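Local coordinates for protein predicted component of a thermophile-specific DNA repair system, contains a RAMP domain (Methanopyrus kandleri, PDB 4N0L) that probably binds CRISPR RNA as the Csm3 subunit of a type III-A interference complex and may take part in RNA cleavage, at residues A[8-13]-A[270-275]; A[303-308]-A[328-333]. One frame throughout, in Å; residues are numbered along the deposited sequence.

Contact 1. Residues A[8-13]-A[270-275]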
ATOM      1  N   ILE A   8      -9.243   4.573  -8.652  1.00 34.13           N
ATOM      2  CA  ILE A   8     -10.001   4.711  -7.415  1.00 27.88           C
ATOM      3  C   ILE A   8      -9.098   5.383  -6.394  1.00 25.15           C
ATOM      4  O   ILE A   8      -8.010   4.887  -6.103  1.00 24.27           O
ATOM      5  CB  ILE A   8     -10.475   3.365  -6.850  1.00 25.69           C
ATOM      6  CG1 ILE A   8     -11.447   2.676  -7.807  1.00 18.86           C
ATOM      7  CG2 ILE A   8     -11.131   3.566  -5.491  1.00 27.74           C
ATOM      8  CD1 ILE A   8     -11.761   1.254  -7.408  1.00 17.28           C
ATOM      9  N   THR A   9      -9.542   6.514  -5.856  1.00 26.23           N
ATOM     10  CA  THR A   9      -8.723   7.274  -4.920  1.00 23.08           C
ATOM     11  C   THR A   9      -9.272   7.250  -3.500  1.00 28.46           C
ATOM     12  O   THR A   9     -10.396   7.686  -3.249  1.00 28.84           O
ATOM     13  CB  THR A   9      -8.584   8.736  -5.361  1.00 20.66           C
ATOM     14  OG1 THR A   9      -7.995   8.789  -6.666  1.00 26.72           O
ATOM     15  CG2 THR A   9      -7.708   9.503  -4.386  1.00 22.44           C
ATOM     16  N   LEU A  10      -8.467   6.739  -2.572  1.00 27.59           N
ATOM     17  CA  LEU A  10      -8.803   6.787  -1.154  1.00 23.59           C
ATOM     18  C   LEU A  10      -8.446   8.163  -0.615  1.00 25.21           C
ATOM     19  O   LEU A  10      -7.317   8.622  -0.786  1.00 25.32           O
ATOM     20  CB  LEU A  10      -8.067   5.697  -0.359  1.00 19.83           C
ATOM     21  CG  LEU A  10      -8.396   4.204  -0.519  1.00 23.90           C
ATOM     22  CD1 LEU A  10      -8.293   3.707  -1.959  1.00 20.98           C
ATOM     23  CD2 LEU A  10      -7.509   3.368   0.399  1.00 19.84           C
ATOM     24  N   VAL A  11      -9.409   8.823   0.023  1.00 20.27           N
ATOM     25  CA  VAL A  11      -9.182  10.153   0.577  1.00 22.33           C
ATOM     26  C   VAL A  11      -9.555  10.216   2.053  1.00 24.60           C
ATOM     27  O   VAL A  11     -10.647   9.807   2.452  1.00 26.91           O
ATOM     28  CB  VAL A  11      -9.983  11.231  -0.184  1.00 28.03           C
ATOM     29  CG1 VAL A  11      -9.694  12.619   0.385  1.00 25.39           C
ATOM     30  CG2 VAL A  11      -9.675  11.181  -1.674  1.00 27.04           C
ATOM     31  N   GLY A  12      -8.635  10.732   2.857  1.00 20.74           N
ATOM     32  CA  GLY A  12      -8.849  10.881   4.283  1.00 20.82           C
ATOM     33  C   GLY A  12      -7.590  11.411   4.934  1.00 21.97           C
ATOM     34  O   GLY A  12      -6.904  12.255   4.360  1.00 17.75           O
ATOM     35  N   GLU A  13      -7.251  10.889   6.107  1.00 19.59           N
ATOM     36  CA  GLU A  13      -6.030  11.320   6.774  1.00 19.30           C
ATOM     37  C   GLU A  13      -5.466  10.254   7.703  1.00 20.75           C
ATOM     38  O   GLU A  13      -6.152   9.303   8.087  1.00 20.02           O
ATOM     39  CB  GLU A  13      -6.274  12.614   7.561  1.00 20.78           C
ATOM     40  CG  GLU A  13      -7.211  12.462   8.750  1.00 23.70           C
ATOM     41  CD  GLU A  13      -7.429  13.765   9.508  1.00 28.11           C
ATOM     42  OE1 GLU A  13      -8.024  13.714  10.604  1.00 24.32           O
ATOM     43  OE2 GLU A  13      -7.018  14.835   9.008  1.00 28.00           O
ATOM     44  N   PHE A 270      -5.732   4.990   9.836  1.00 19.34           N
ATOM     45  CA  PHE A 270      -6.096   5.483   8.515  1.00 22.93           C
ATOM     46  C   PHE A 270      -7.581   5.814   8.475  1.00 23.72           C
ATOM     47  O   PHE A 270      -8.421   4.927   8.332  1.00 27.44           O
ATOM     48  CB  PHE A 270      -5.742   4.462   7.432  1.00 20.39           C
ATOM     49  CG  PHE A 270      -4.268   4.204   7.308  1.00 20.13           C
ATOM     50  CD1 PHE A 270      -3.679   3.131   7.957  1.00 10.83           C
ATOM     51  CD2 PHE A 270      -3.468   5.046   6.548  1.00 23.21           C
ATOM     52  CE1 PHE A 270      -2.321   2.896   7.846  1.00 17.44           C
ATOM     53  CE2 PHE A 270      -2.108   4.818   6.433  1.00 22.74           C
ATOM     54  CZ  PHE A 270      -1.533   3.741   7.083  1.00 20.83           C
ATOM     55  N   ARG A 271      -7.898   7.098   8.586  1.00 20.27           N
ATOM     56  CA  ARG A 271      -9.286   7.533   8.591  1.00 18.33           C
ATOM     57  C   ARG A 271      -9.688   7.867   7.163  1.00 23.22           C
ATOM     58  O   ARG A 271      -9.357   8.931   6.643  1.00 24.43           O
ATOM     59  CB  ARG A 271      -9.477   8.739   9.513  1.00 19.97           C
ATOM     60  CG  ARG A 271      -9.268   8.413  10.985  1.00 21.90           C
ATOM     61  CD  ARG A 271      -9.335   9.650  11.867  1.00 25.53           C
ATOM     62  NE  ARG A 271      -9.235   9.301  13.283  1.00 33.95           N
ATOM     63  CZ  ARG A 271      -9.854   9.950  14.264  1.00 35.19           C
ATOM     64  NH1 ARG A 271     -10.615  11.003  13.997  1.00 37.28           N
ATOM     65  NH2 ARG A 271      -9.701   9.551  15.521  1.00 28.91           N
ATOM     66  N   ILE A 272     -10.392   6.938   6.531  1.00 23.49           N
ATOM     67  CA  ILE A 272     -10.697   7.038   5.112  1.00 22.83           C
ATOM     68  C   ILE A 272     -12.142   7.472   4.914  1.00 20.97           C
ATOM     69  O   ILE A 272     -13.074   6.722   5.207  1.00 20.21           O
ATOM     70  CB  ILE A 272     -10.441   5.704   4.394  1.00 21.37           C
ATOM     71  CG1 ILE A 272      -8.984   5.279   4.593  1.00 21.71           C
ATOM     72  CG2 ILE A 272     -10.781   5.819   2.918  1.00 21.91           C
ATOM     73  CD1 ILE A 272      -8.689   3.853   4.169  1.00 23.13           C
ATOM     74  N   ALA A 273     -12.318   8.690   4.417  1.00 22.44           N
ATOM     75  CA  ALA A 273     -13.638   9.299   4.324  1.00 20.49           C
ATOM     76  C   ALA A 273     -14.396   8.873   3.070  1.00 25.52           C
ATOM     77  O   ALA A 273     -15.627   8.798   3.081  1.00 27.20           O
ATOM     78  CB  ALA A 273     -13.513  10.813   4.367  1.00 17.21           C
ATOM     79  N   ALA A 274     -13.671   8.579   1.996  1.00 23.76           N
ATOM     80  CA  ALA A 274     -14.323   8.260   0.733  1.00 22.55           C
ATOM     81  C   ALA A 274     -13.438   7.493  -0.242  1.00 28.59           C
ATOM     82  O   ALA A 274     -12.212   7.624  -0.232  1.00 25.26           O
ATOM     83  CB  ALA A 274     -14.820   9.536   0.073  1.00 20.42           C
ATOM     84  N   LEU A 275     -14.082   6.681  -1.077  1.00 31.26           N
ATOM     85  CA  LEU A 275     -13.435   6.085  -2.241  1.00 30.70           C
ATOM     86  C   LEU A 275     -13.929   6.800  -3.493  1.00 29.21           C
ATOM     87  O   LEU A 275     -15.119   6.763  -3.805  1.00 28.87           O
ATOM     88  CB  LEU A 275     -13.727   4.585  -2.332  1.00 33.81           C
ATOM     89  CG  LEU A 275     -12.830   3.589  -1.590  1.00 38.79           C
ATOM     90  CD1 LEU A 275     -12.412   4.100  -0.217  1.00 36.74           C
ATOM     91  CD2 LEU A 275     -13.536   2.249  -1.469  1.00 42.49           C
TER

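Contact 2. Residues A[303-308]-A[328-333]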
ATOM      1  N   ASP A 303     -14.423  17.684  13.069  1.00 60.20           N
ATOM      2  CA  ASP A 303     -13.103  17.339  13.606  1.00 60.04           C
ATOM      3  C   ASP A 303     -12.571  15.918  13.359  1.00 51.18           C
ATOM      4  O   ASP A 303     -11.476  15.589  13.819  1.00 48.83           O
ATOM      5  CB  ASP A 303     -13.112  17.598  15.120  1.00 66.82           C
ATOM      6  CG  ASP A 303     -11.757  18.026  15.652  1.00 70.50           C
ATOM      7  OD1 ASP A 303     -11.038  18.757  14.938  1.00 71.74           O
ATOM      8  OD2 ASP A 303     -11.411  17.631  16.785  1.00 70.82           O
ATOM      9  N   GLU A 304     -13.314  15.078  12.645  1.00 42.54           N
ATOM     10  CA  GLU A 304     -12.928  13.672  12.517  1.00 39.16           C
ATOM     11  C   GLU A 304     -11.944  13.441  11.368  1.00 39.87           C
ATOM     12  O   GLU A 304     -11.022  12.635  11.498  1.00 42.85           O
ATOM     13  CB  GLU A 304     -14.165  12.787  12.326  1.00 44.11           C
ATOM     14  CG  GLU A 304     -15.173  12.825  13.476  1.00 52.90           C
ATOM     15  CD  GLU A 304     -14.634  12.244  14.781  1.00 60.18           C
ATOM     16  OE1 GLU A 304     -13.517  11.681  14.789  1.00 57.96           O
ATOM     17  OE2 GLU A 304     -15.334  12.358  15.811  1.00 67.92           O
ATOM     18  N   VAL A 305     -12.127  14.137  10.250  1.00 31.05           N
ATOM     19  CA  VAL A 305     -11.186  14.027   9.139  1.00 28.32           C
ATOM     20  C   VAL A 305     -10.781  15.436   8.715  1.00 26.62           C
ATOM     21  O   VAL A 305     -11.377  16.023   7.815  1.00 25.03           O
ATOM     22  CB  VAL A 305     -11.784  13.265   7.935  1.00 26.74           C
ATOM     23  CG1 VAL A 305     -10.731  13.069   6.852  1.00 20.39           C
ATOM     24  CG2 VAL A 305     -12.343  11.918   8.374  1.00 23.83           C
ATOM     25  N   THR A 306      -9.744  15.960   9.364  1.00 27.34           N
ATOM     26  CA  THR A 306      -9.373  17.367   9.234  1.00 29.87           C
ATOM     27  C   THR A 306      -8.808  17.732   7.866  1.00 31.69           C
ATOM     28  O   THR A 306      -8.838  18.898   7.469  1.00 31.35           O
ATOM     29  CB  THR A 306      -8.347  17.765  10.313  1.00 28.70           C
ATOM     30  OG1 THR A 306      -7.072  17.187  10.008  1.00 30.38           O
ATOM     31  CG2 THR A 306      -8.806  17.282  11.677  1.00 26.82           C
ATOM     32  N   TYR A 307      -8.296  16.734   7.151  1.00 24.53           N
ATOM     33  CA  TYR A 307      -7.665  16.956   5.854  1.00 22.60           C
ATOM     34  C   TYR A 307      -8.647  17.513   4.836  1.00 28.03           C
ATOM     35  O   TYR A 307      -8.259  18.254   3.930  1.00 29.82           O
ATOM     36  CB  TYR A 307      -7.061  15.653   5.327  1.00 23.80           C
ATOM     37  CG  TYR A 307      -6.299  15.787   4.023  1.00 28.89           C
ATOM     38  CD1 TYR A 307      -5.322  16.763   3.862  1.00 31.36           C
ATOM     39  CD2 TYR A 307      -6.543  14.926   2.960  1.00 31.90           C
ATOM     40  CE1 TYR A 307      -4.611  16.877   2.676  1.00 27.91           C
ATOM     41  CE2 TYR A 307      -5.841  15.033   1.771  1.00 29.84           C
ATOM     42  CZ  TYR A 307      -4.876  16.010   1.635  1.00 31.55           C
ATOM     43  OH  TYR A 307      -4.181  16.121   0.451  1.00 35.21           O
ATOM     44  N   LEU A 308      -9.919  17.155   4.991  1.00 26.10           N
ATOM     45  CA  LEU A 308     -10.941  17.537   4.023  1.00 25.39           C
ATOM     46  C   LEU A 308     -11.117  19.051   3.930  1.00 25.77           C
ATOM     47  O   LEU A 308     -11.446  19.573   2.866  1.00 30.83           O
ATOM     48  CB  LEU A 308     -12.275  16.872   4.363  1.00 18.66           C
ATOM     49  CG  LEU A 308     -12.278  15.339   4.319  1.00 20.04           C
ATOM     50  CD1 LEU A 308     -13.690  14.793   4.453  1.00 19.54           C
ATOM     51  CD2 LEU A 308     -11.607  14.803   3.055  1.00 17.37           C
ATOM     52  N   ARG A 328     -21.143   7.483   9.899  1.00 38.94           N
ATOM     53  CA  ARG A 328     -19.751   7.788  10.221  1.00 32.76           C
ATOM     54  C   ARG A 328     -19.169   8.780   9.225  1.00 30.52           C
ATOM     55  O   ARG A 328     -19.584   8.823   8.066  1.00 35.91           O
ATOM     56  CB  ARG A 328     -18.894   6.515  10.211  1.00 34.36           C
ATOM     57  CG  ARG A 328     -19.398   5.356  11.058  1.00 34.26           C
ATOM     58  CD  ARG A 328     -18.852   5.452  12.469  1.00 31.97           C
ATOM     59  NE  ARG A 328     -17.392   5.494  12.453  1.00 35.41           N
ATOM     60  CZ  ARG A 328     -16.614   4.419  12.348  1.00 39.33           C
ATOM     61  NH1 ARG A 328     -15.295   4.552  12.333  1.00 40.15           N
ATOM     62  NH2 ARG A 328     -17.152   3.210  12.257  1.00 36.63           N
ATOM     63  N   ALA A 329     -18.189   9.558   9.669  1.00 26.98           N
ATOM     64  CA  ALA A 329     -17.514  10.502   8.789  1.00 27.77           C
ATOM     65  C   ALA A 329     -16.409   9.789   8.013  1.00 30.37           C
ATOM     66  O   ALA A 329     -16.015  10.222   6.931  1.00 31.17           O
ATOM     67  CB  ALA A 329     -16.946  11.665   9.589  1.00 25.74           C
ATOM     68  N   TYR A 330     -15.931   8.683   8.576  1.00 26.01           N
ATOM     69  CA  TYR A 330     -14.869   7.892   7.969  1.00 26.83           C
ATOM     70  C   TYR A 330     -15.018   6.425   8.356  1.00 31.93           C
ATOM     71  O   TYR A 330     -15.657   6.103   9.355  1.00 30.78           O
ATOM     72  CB  TYR A 330     -13.493   8.413   8.399  1.00 25.82           C
ATOM     73  CG  TYR A 330     -13.156   8.159   9.857  1.00 26.86           C
ATOM     74  CD1 TYR A 330     -12.583   6.957  10.264  1.00 26.83           C
ATOM     75  CD2 TYR A 330     -13.425   9.117  10.828  1.00 29.82           C
ATOM     76  CE1 TYR A 330     -12.283   6.721  11.596  1.00 28.68           C
ATOM     77  CE2 TYR A 330     -13.127   8.890  12.163  1.00 28.52           C
ATOM     78  CZ  TYR A 330     -12.557   7.690  12.540  1.00 29.95           C
ATOM     79  OH  TYR A 330     -12.260   7.464  13.863  1.00 30.34           O
ATOM     80  N   LEU A 331     -14.424   5.536   7.566  1.00 34.38           N
ATOM     81  CA  LEU A 331     -14.309   4.138   7.963  1.00 31.60           C
ATOM     82  C   LEU A 331     -12.839   3.748   8.025  1.00 29.39           C
ATOM     83  O   LEU A 331     -12.022   4.234   7.242  1.00 31.15           O
ATOM     84  CB  LEU A 331     -15.070   3.220   7.003  1.00 29.13           C
ATOM     85  CG  LEU A 331     -16.588   3.402   6.921  1.00 27.75           C
ATOM     86  CD1 LEU A 331     -17.201   2.436   5.917  1.00 21.09           C
ATOM     87  CD2 LEU A 331     -17.225   3.229   8.294  1.00 25.46           C
ATOM     88  N   ARG A 332     -12.505   2.877   8.968  1.00 26.48           N
ATOM     89  CA  ARG A 332     -11.152   2.359   9.083  1.00 26.50           C
ATOM     90  C   ARG A 332     -10.959   1.278   8.016  1.00 28.15           C
ATOM     91  O   ARG A 332     -11.947   0.740   7.513  1.00 25.06           O
ATOM     92  CB  ARG A 332     -10.909   1.817  10.495  1.00 24.82           C
ATOM     93  CG  ARG A 332     -10.946   2.898  11.573  1.00 21.57           C
ATOM     94  CD  ARG A 332      -9.602   3.596  11.729  1.00 24.17           C
ATOM     95  NE  ARG A 332      -8.556   2.692  12.198  1.00 31.61           N
ATOM     96  CZ  ARG A 332      -8.266   2.485  13.480  1.00 32.01           C
ATOM     97  NH1 ARG A 332      -7.299   1.642  13.814  1.00 30.66           N
ATOM     98  NH2 ARG A 332      -8.946   3.119  14.426  1.00 28.83           N
ATOM     99  N   PRO A 333      -9.697   0.974   7.652  1.00 32.18           N
ATOM    100  CA  PRO A 333      -9.398  -0.015   6.606  1.00 32.88           C
ATOM    101  C   PRO A 333     -10.185  -1.318   6.742  1.00 31.24           C
ATOM    102  O   PRO A 333     -10.770  -1.784   5.765  1.00 28.10           O
ATOM    103  CB  PRO A 333      -7.902  -0.268   6.793  1.00 30.60           C
ATOM    104  CG  PRO A 333      -7.382   1.024   7.293  1.00 29.87           C
ATOM    105  CD  PRO A 333      -8.464   1.601   8.169  1.00 30.14           C
TER

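Contact 1. Residues A[8-13]-A[270-275]
Leu10 and Leu275 lie side by side and point the same way, CG of Leu10 resting 4.0 Å from CD1 of Leu275, at the apolar centre of two neighbouring antiparallel strands in the RRM-like sheet of this RAMP protein. Leu10 turns CG away from its own carbonyl carbon (chi1 -69°), and its CD2 methyl meets CD1 of Ile272 at 4.0 Å, the two chains meeting at a slant. Aliphatic residues suit this buried face, which helix 238-255 covers, its Met246 packing on both Leu10 and Ile272. On the face that carries Val11, the small Ala274 lies beside Val11, and Phe292 of strand 290-292 touches both.

Between Val11 and Gly12 the register slips by one residue in a classic beta bulge. Val11 O accepts from both Ala273 N (2.8 Å) and Ala274 N (3.3 Å), each donor lying in the carbonyl plane. Gly12, at phi 176° and psi -140°, brings its CA to 3.1 Å from Arg271 O, a CA-H...O contact made at the bulge, where the strands come close.

Beyond the bulge, Glu13 and Arg271 exchange two backbone hydrogen bonds. Their charged ends find partners elsewhere: Glu13 reaches Arg223 and Thr306, while extended Arg271 pairs with Glu269. In the outermost backbone bond between the two segments, Arg271 N lies 2.9 Å from Glu13 O.

Contact 2. Residues A[303-308]-A[328-333]
Tyr330 holds CG between its backbone N and carbonyl carbon (chi1 70°), and Val305 sets CG1 anti to its own N (chi1 -175°), which leaves CG2 to meet the tyrosine. That methyl lies 3.7 Å from Tyr330 CB and 3.9 Å from Tyr330 CD2, approaching the ring obliquely. The beta-branched valine, a compact buried residue, thus covers the root of the aromatic side chain.

Glu304 crosses Tyr330 at about a right angle. Its CB lies 4.0 Å from Tyr330 CD2, and beyond it the bend at chi2 carries the carboxylate round to the ring edge. There Glu304 OE1 sits near the ring plane, 3.9 Å from Tyr330 CE2, with the carboxylate turned 44° from the ring. An acid suits this place because OE1 also forms a salt bridge with Arg271, whose side chain itself touches Tyr330; the bridge probably helps to fix the carboxylate. Ala329 adds a small apolar contact, its CB 4.1 Å from Glu304 CB, and its single methyl lets the two loops come close.

The contact is loop-to-loop packing that joins the region after helix 295-300 to the loop leading into helix 333-338. Strand 268-278 borders both loops: its Ala273 meets Leu308, its Arg271 meets Tyr330, and Pro333, at the start of the helix, packs on its Phe270.

Contact 1 lies in the central sheet and contact 2 is loop packing beside it, their centres about 8 Å apart on the same side of the chain's centre. Strand 268-278 is joined to the second loop by a probable backbone hydrogen bond, with Ile272 O 3.0 Å from Leu331 N. Strand 7-16 is tied to the first loop through Glu13 OE2, which lies 2.6 Å from Thr306 OG1 in a probable hydrogen bond. The salt bridge from Arg271 to Glu304 adds a charged tie between the two contacts. Both lie away from the zinc ion held by His86, Cys88, Cys115 and Cys118, in another part of the chain.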